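Local coordinates for epidermin biosynthesis protein EpiD (Staphylococcus aureus, PDB 3QJG) that binds flavin mononucleotide and, as an EpiD flavoprotein, probably catalyses the oxidative decarboxylation of the C-terminal cysteine of the epidermin precursor peptide, at residues A109-L121 with L136-I148. Sequence-based numbering, arbitrary orientation.
Sequences AFEKLSIFPNMNL and LKDYGVSIYPANI. With FMN (flavin mononucleotide), chain M.
Ser142 N donates to Leu113 O, Ile115 N to Ser142 O (2.8 Å) and Tyr144 N to Ile115 O. These three bonds pair strand 142-143 in parallel with strand 113-120. The last is almost straight, at 175° on the hydrogen. On its other side strand 113-120 bonds to strand 79-85. Helix 127-138 links the two strands, in the right-handed beta-alpha-beta crossover usual for this Rossmann-like flavoprotein fold, and a Schellman motif with Gly140 as C-prime ends it.

Apolar side chains fill the angle between helix end and sheet. Val141 CG2 sits over one face of the Phe110 ring, 3.9 Å from its centroid, a CH-pi contact. Tyr139 CB meets that ring at its edge. With CG1 anti to the backbone N (chi1 -179°), Val141 turns this other methyl to Leu113 CD2 and Ile115 CD1. Ile115 CD1 also touches Leu136 CD1 at 3.7 Å.

On the face bearing Ser114 and Ser142, water 1 joins Ser142 OG to Leu113 O. Water 2 lies 2.7 Å from Ser114 OG and bonds weakly to Ser142 OG. Further along, Tyr144 CB packs on Phe116 CD1, and the two rings are slid apart with little overlap.

Asn118 holds the flavin: its O accepts from FMN N3 (2.7 Å) and its ND2 donates to FMN O4. The chemistry implies a strand fixed by backbone bonds and apolar contacts, whose far end reads the flavin's pyrimidine edge.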
loop_
_atom_site.group_PDB
_atom_site.type_symbol
_atom_site.label_atom_id
_atom_site.label_comp_id
_atom_site.label_asym_id
_atom_site.label_seq_id
_atom_site.Cartn_x
_atom_site.Cartn_y
_atom_site.Cartn_z
ATOM N N ALA A 109 26.702 -21.253 -20.661
ATOM C CA ALA A 109 26.464 -22.633 -21.092
ATOM C C ALA A 109 26.194 -22.787 -22.585
ATOM O O ALA A 109 25.339 -23.572 -22.989
ATOM C CB ALA A 109 25.348 -23.180 -20.303
ATOM N N PHE A 110 26.920 -22.004 -23.410
ATOM C CA PHE A 110 26.754 -22.027 -24.844
ATOM C C PHE A 110 26.813 -23.426 -25.483
ATOM O O PHE A 110 26.017 -23.734 -26.366
ATOM C CB PHE A 110 27.882 -21.222 -25.475
ATOM C CG PHE A 110 27.597 -19.789 -25.662
ATOM C CD1 PHE A 110 26.688 -19.139 -24.908
ATOM C CD2 PHE A 110 28.329 -19.036 -26.636
ATOM C CE1 PHE A 110 26.409 -17.830 -25.077
ATOM C CE2 PHE A 110 28.053 -17.714 -26.798
ATOM C CZ PHE A 110 27.119 -17.091 -26.049
ATOM N N GLU A 111 27.754 -24.237 -25.002
ATOM C CA GLU A 111 27.958 -25.627 -25.405
ATOM C C GLU A 111 26.728 -26.495 -25.133
ATOM O O GLU A 111 26.631 -27.596 -25.693
ATOM C CB GLU A 111 29.221 -26.232 -24.735
ATOM C CG GLU A 111 29.005 -26.831 -23.310
ATOM C CD GLU A 111 28.950 -25.766 -22.170
ATOM O OE1 GLU A 111 29.220 -24.561 -22.434
ATOM O OE2 GLU A 111 28.641 -26.160 -20.998
ATOM N N LYS A 112 25.775 -25.994 -24.325
ATOM C CA LYS A 112 24.571 -26.763 -24.048
ATOM C C LYS A 112 23.315 -26.184 -24.654
ATOM O O LYS A 112 22.239 -26.662 -24.342
ATOM C CB LYS A 112 24.317 -26.820 -22.542
ATOM C CG LYS A 112 25.465 -27.239 -21.700
ATOM C CD LYS A 112 25.011 -27.222 -20.220
ATOM C CE LYS A 112 25.877 -28.083 -19.383
ATOM N NZ LYS A 112 25.461 -27.923 -18.014
ATOM N N LEU A 113 23.442 -25.159 -25.502
ATOM C CA LEU A 113 22.356 -24.262 -25.754
ATOM C C LEU A 113 21.817 -24.301 -27.158
ATOM O O LEU A 113 22.584 -24.227 -28.140
ATOM C CB LEU A 113 22.814 -22.842 -25.423
ATOM C CG LEU A 113 21.816 -21.692 -25.628
ATOM C CD1 LEU A 113 20.927 -21.795 -24.381
ATOM C CD2 LEU A 113 22.609 -20.386 -25.777
ATOM N N SER A 114 20.487 -24.394 -27.240
ATOM C CA SER A 114 19.739 -24.510 -28.494
ATOM C C SER A 114 18.714 -23.403 -28.474
ATOM O O SER A 114 18.009 -23.257 -27.494
ATOM C CB SER A 114 18.972 -25.830 -28.586
ATOM O OG SER A 114 19.825 -26.929 -28.742
ATOM N N ILE A 115 18.619 -22.677 -29.591
ATOM C CA ILE A 115 17.711 -21.550 -29.745
ATOM C C ILE A 115 16.681 -21.899 -30.832
ATOM O O ILE A 115 17.050 -22.384 -31.904
ATOM C CB ILE A 115 18.511 -20.267 -30.108
ATOM C CG1 ILE A 115 19.441 -19.892 -28.933
ATOM C CG2 ILE A 115 17.555 -19.137 -30.419
ATOM C CD1 ILE A 115 20.457 -18.742 -29.202
ATOM N N PHE A 116 15.394 -21.728 -30.509
ATOM C CA PHE A 116 14.264 -21.868 -31.411
ATOM C C PHE A 116 13.639 -20.505 -31.649
ATOM O O PHE A 116 12.755 -20.084 -30.917
ATOM C CB PHE A 116 13.255 -22.812 -30.803
ATOM C CG PHE A 116 13.778 -24.183 -30.600
ATOM C CD1 PHE A 116 13.621 -25.158 -31.577
ATOM C CD2 PHE A 116 14.452 -24.517 -29.435
ATOM C CE1 PHE A 116 14.111 -26.441 -31.370
ATOM C CE2 PHE A 116 14.909 -25.840 -29.196
ATOM C CZ PHE A 116 14.756 -26.787 -30.165
ATOM N N PRO A 117 14.142 -19.770 -32.654
ATOM C CA PRO A 117 13.718 -18.426 -32.923
ATOM C C PRO A 117 12.236 -18.289 -33.254
ATOM O O PRO A 117 11.611 -19.193 -33.879
ATOM C CB PRO A 117 14.524 -18.023 -34.159
ATOM C CG PRO A 117 15.553 -19.060 -34.403
ATOM C CD PRO A 117 15.205 -20.258 -33.565
ATOM N N ASN A 118 11.673 -17.142 -32.868
ATOM C CA ASN A 118 10.234 -16.923 -32.963
ATOM C C ASN A 118 9.948 -15.442 -33.032
ATOM O O ASN A 118 10.101 -14.727 -32.051
ATOM C CB ASN A 118 9.550 -17.571 -31.765
ATOM C CG ASN A 118 8.032 -17.729 -31.963
ATOM O OD1 ASN A 118 7.552 -18.830 -32.244
ATOM N ND2 ASN A 118 7.271 -16.619 -31.792
ATOM N N MET A 119 9.619 -14.936 -34.215
ATOM C CA MET A 119 9.534 -13.507 -34.357
ATOM C C MET A 119 9.044 -13.116 -35.724
ATOM O O MET A 119 9.134 -13.896 -36.667
ATOM C CB MET A 119 10.905 -12.916 -34.107
ATOM C CG MET A 119 11.942 -13.329 -35.165
ATOM S SD MET A 119 13.611 -12.766 -34.790
ATOM C CE MET A 119 14.051 -13.928 -33.555
ATOM N N ASN A 120 8.498 -11.914 -35.834
ATOM C CA ASN A 120 8.107 -11.381 -37.135
ATOM C C ASN A 120 9.262 -11.470 -38.108
ATOM O O ASN A 120 10.405 -11.242 -37.738
ATOM C CB ASN A 120 7.688 -9.920 -37.013
ATOM C CG ASN A 120 7.103 -9.397 -38.269
ATOM O OD1 ASN A 120 7.795 -8.747 -39.051
ATOM N ND2 ASN A 120 5.830 -9.695 -38.503
ATOM N N LEU A 121 8.972 -11.822 -39.347
ATOM C CA LEU A 121 10.007 -11.853 -40.388
ATOM C C LEU A 121 10.904 -10.595 -40.461
ATOM O O LEU A 121 12.088 -10.706 -40.761
ATOM C CB LEU A 121 9.350 -12.036 -41.743
ATOM C CG LEU A 121 10.282 -12.270 -42.915
ATOM C CD1 LEU A 121 11.166 -13.446 -42.604
ATOM C CD2 LEU A 121 9.417 -12.526 -44.142
ATOM N N LEU A 136 26.463 -16.656 -33.195
ATOM C CA LEU A 136 26.069 -17.694 -32.229
ATOM C C LEU A 136 26.468 -19.090 -32.768
ATOM O O LEU A 136 27.065 -19.921 -32.031
ATOM C CB LEU A 136 24.598 -17.553 -31.887
ATOM C CG LEU A 136 24.237 -16.405 -30.926
ATOM C CD1 LEU A 136 22.670 -16.297 -30.807
ATOM C CD2 LEU A 136 24.844 -16.592 -29.473
ATOM N N LYS A 137 26.239 -19.317 -34.062
ATOM C CA LYS A 137 26.678 -20.587 -34.730
ATOM C C LYS A 137 28.167 -20.730 -34.652
ATOM O O LYS A 137 28.653 -21.752 -34.199
ATOM C CB LYS A 137 26.243 -20.669 -36.198
ATOM C CG LYS A 137 24.737 -20.654 -36.394
ATOM C CD LYS A 137 24.298 -20.623 -37.845
ATOM C CE LYS A 137 22.793 -20.826 -37.946
ATOM N NZ LYS A 137 22.314 -20.467 -39.306
ATOM N N ASP A 138 28.913 -19.692 -35.057
ATOM C CA ASP A 138 30.375 -19.689 -34.865
ATOM C C ASP A 138 30.815 -20.160 -33.436
ATOM O O ASP A 138 31.793 -20.855 -33.278
ATOM C CB ASP A 138 30.984 -18.307 -35.123
ATOM C CG ASP A 138 30.919 -17.873 -36.571
ATOM O OD1 ASP A 138 30.438 -18.609 -37.459
ATOM O OD2 ASP A 138 31.358 -16.736 -36.831
ATOM N N TYR A 139 30.099 -19.764 -32.408
ATOM C CA TYR A 139 30.512 -20.049 -31.059
ATOM C C TYR A 139 29.905 -21.290 -30.514
ATOM O O TYR A 139 29.999 -21.561 -29.310
ATOM C CB TYR A 139 30.093 -18.945 -30.125
ATOM C CG TYR A 139 30.514 -17.554 -30.493
ATOM C CD1 TYR A 139 31.773 -17.265 -30.954
ATOM C CD2 TYR A 139 29.644 -16.511 -30.260
ATOM C CE1 TYR A 139 32.126 -15.948 -31.243
ATOM C CE2 TYR A 139 29.981 -15.228 -30.519
ATOM C CZ TYR A 139 31.201 -14.946 -30.990
ATOM O OH TYR A 139 31.425 -13.635 -31.207
ATOM N N GLY A 140 29.221 -22.012 -31.378
ATOM C CA GLY A 140 28.811 -23.361 -31.092
ATOM C C GLY A 140 27.452 -23.467 -30.477
ATOM O O GLY A 140 27.135 -24.529 -29.910
ATOM N N VAL A 141 26.642 -22.399 -30.545
ATOM C CA VAL A 141 25.221 -22.512 -30.143
ATOM C C VAL A 141 24.435 -23.162 -31.283
ATOM O O VAL A 141 24.573 -22.805 -32.447
ATOM C CB VAL A 141 24.622 -21.096 -29.727
ATOM C CG1 VAL A 141 23.160 -21.200 -29.284
ATOM C CG2 VAL A 141 25.491 -20.442 -28.649
ATOM N N SER A 142 23.583 -24.125 -30.963
ATOM C CA SER A 142 22.676 -24.674 -31.983
ATOM C C SER A 142 21.433 -23.764 -32.255
ATOM O O SER A 142 20.689 -23.433 -31.333
ATOM C CB SER A 142 22.197 -26.054 -31.533
ATOM O OG SER A 142 23.288 -26.839 -31.096
ATOM N N ILE A 143 21.197 -23.408 -33.514
ATOM C CA ILE A 143 20.044 -22.592 -33.934
ATOM C C ILE A 143 19.124 -23.469 -34.784
ATOM O O ILE A 143 19.549 -24.010 -35.766
ATOM C CB ILE A 143 20.485 -21.428 -34.803
ATOM C CG1 ILE A 143 21.660 -20.703 -34.107
ATOM C CG2 ILE A 143 19.262 -20.518 -35.213
ATOM C CD1 ILE A 143 21.313 -20.143 -32.680
ATOM N N TYR A 144 17.889 -23.671 -34.334
ATOM C CA TYR A 144 16.928 -24.452 -35.072
ATOM C C TYR A 144 16.730 -23.771 -36.438
ATOM O O TYR A 144 16.629 -22.549 -36.499
ATOM C CB TYR A 144 15.604 -24.594 -34.316
ATOM C CG TYR A 144 14.657 -25.515 -35.038
ATOM C CD1 TYR A 144 13.701 -25.029 -35.924
ATOM C CD2 TYR A 144 14.738 -26.882 -34.846
ATOM C CE1 TYR A 144 12.859 -25.904 -36.621
ATOM C CE2 TYR A 144 13.917 -27.763 -35.549
ATOM C CZ TYR A 144 12.990 -27.283 -36.424
ATOM O OH TYR A 144 12.208 -28.210 -37.056
ATOM N N PRO A 145 16.730 -24.565 -37.538
ATOM C CA PRO A 145 16.544 -24.011 -38.849
ATOM C C PRO A 145 15.048 -23.705 -39.005
ATOM O O PRO A 145 14.280 -24.456 -39.645
ATOM C CB PRO A 145 17.018 -25.137 -39.764
ATOM C CG PRO A 145 16.594 -26.357 -39.036
ATOM C CD PRO A 145 16.931 -26.024 -37.608
ATOM N N ALA A 146 14.651 -22.595 -38.421
ATOM C CA ALA A 146 13.267 -22.258 -38.288
ATOM C C ALA A 146 12.559 -22.046 -39.623
ATOM O O ALA A 146 13.084 -21.434 -40.603
ATOM C CB ALA A 146 13.109 -21.044 -37.433
ATOM N N ASN A 147 11.370 -22.638 -39.600
ATOM C CA ASN A 147 10.303 -22.520 -40.561
ATOM C C ASN A 147 9.707 -21.088 -40.688
ATOM O O ASN A 147 9.145 -20.584 -39.690
ATOM C CB ASN A 147 9.184 -23.542 -40.146
ATOM C CG ASN A 147 9.220 -23.970 -38.588
ATOM O OD1 ASN A 147 9.952 -23.405 -37.751
ATOM N ND2 ASN A 147 8.390 -24.967 -38.240
ATOM N N ILE A 148 9.847 -20.449 -41.868
ATOM C CA ILE A 148 9.110 -19.197 -42.208
ATOM C C ILE A 148 7.662 -19.481 -42.651
ATOM O O ILE A 148 7.444 -20.204 -43.643
ATOM C CB ILE A 148 9.726 -18.394 -43.412
ATOM C CG1 ILE A 148 11.109 -17.850 -43.112
ATOM C CG2 ILE A 148 8.865 -17.199 -43.745
ATOM C CD1 ILE A 148 11.677 -17.018 -44.272
HETATM N N1 FMN M . 9.229 -10.427 -29.819
HETATM C C2 FMN M . 9.822 -11.456 -30.504
HETATM O O2 FMN M . 11.016 -11.393 -30.771
HETATM N N3 FMN M . 9.089 -12.519 -30.924
HETATM C C4 FMN M . 7.754 -12.594 -30.671
HETATM O O4 FMN M . 7.184 -13.572 -31.096
HETATM C C4A FMN M . 7.110 -11.566 -29.987
HETATM N N5 FMN M . 5.761 -11.599 -29.697
HETATM C C5A FMN M . 5.200 -10.597 -28.970
HETATM C C6 FMN M . 3.834 -10.610 -28.726
HETATM C C7 FMN M . 3.262 -9.592 -27.990
HETATM C C7M FMN M . 1.796 -9.576 -27.665
HETATM C C8 FMN M . 4.065 -8.543 -27.526
HETATM C C8M FMN M . 3.493 -7.371 -26.766
HETATM C C9 FMN M . 5.413 -8.502 -27.815
HETATM C C9A FMN M . 5.997 -9.530 -28.540
HETATM N N10 FMN M . 7.356 -9.469 -28.845
HETATM C C10 FMN M . 7.892 -10.488 -29.554
HETATM C "C1'" FMN M . 8.274 -8.355 -28.413
HETATM C "C2'" FMN M . 9.129 -8.790 -27.225
HETATM O "O2'" FMN M . 8.294 -9.336 -26.186
HETATM C "C3'" FMN M . 9.932 -7.605 -26.832
HETATM O "O3'" FMN M . 10.867 -7.229 -27.871
HETATM C "C4'" FMN M . 10.671 -7.852 -25.516
HETATM O "O4'" FMN M . 11.538 -6.768 -25.225
HETATM C "C5'" FMN M . 11.561 -9.049 -25.556
HETATM O "O5'" FMN M . 11.979 -9.263 -24.220
HETATM P P FMN M . 12.643 -10.656 -23.766
HETATM O O1P FMN M . 13.439 -10.367 -22.532
HETATM O O2P FMN M . 13.509 -11.156 -24.877
HETATM O O3P FMN M . 11.729 -11.705 -23.289
HETATM O O HOH W 1 24.486 -26.324 -28.743
HETATM O O HOH W 2 20.748 -28.768 -30.530
#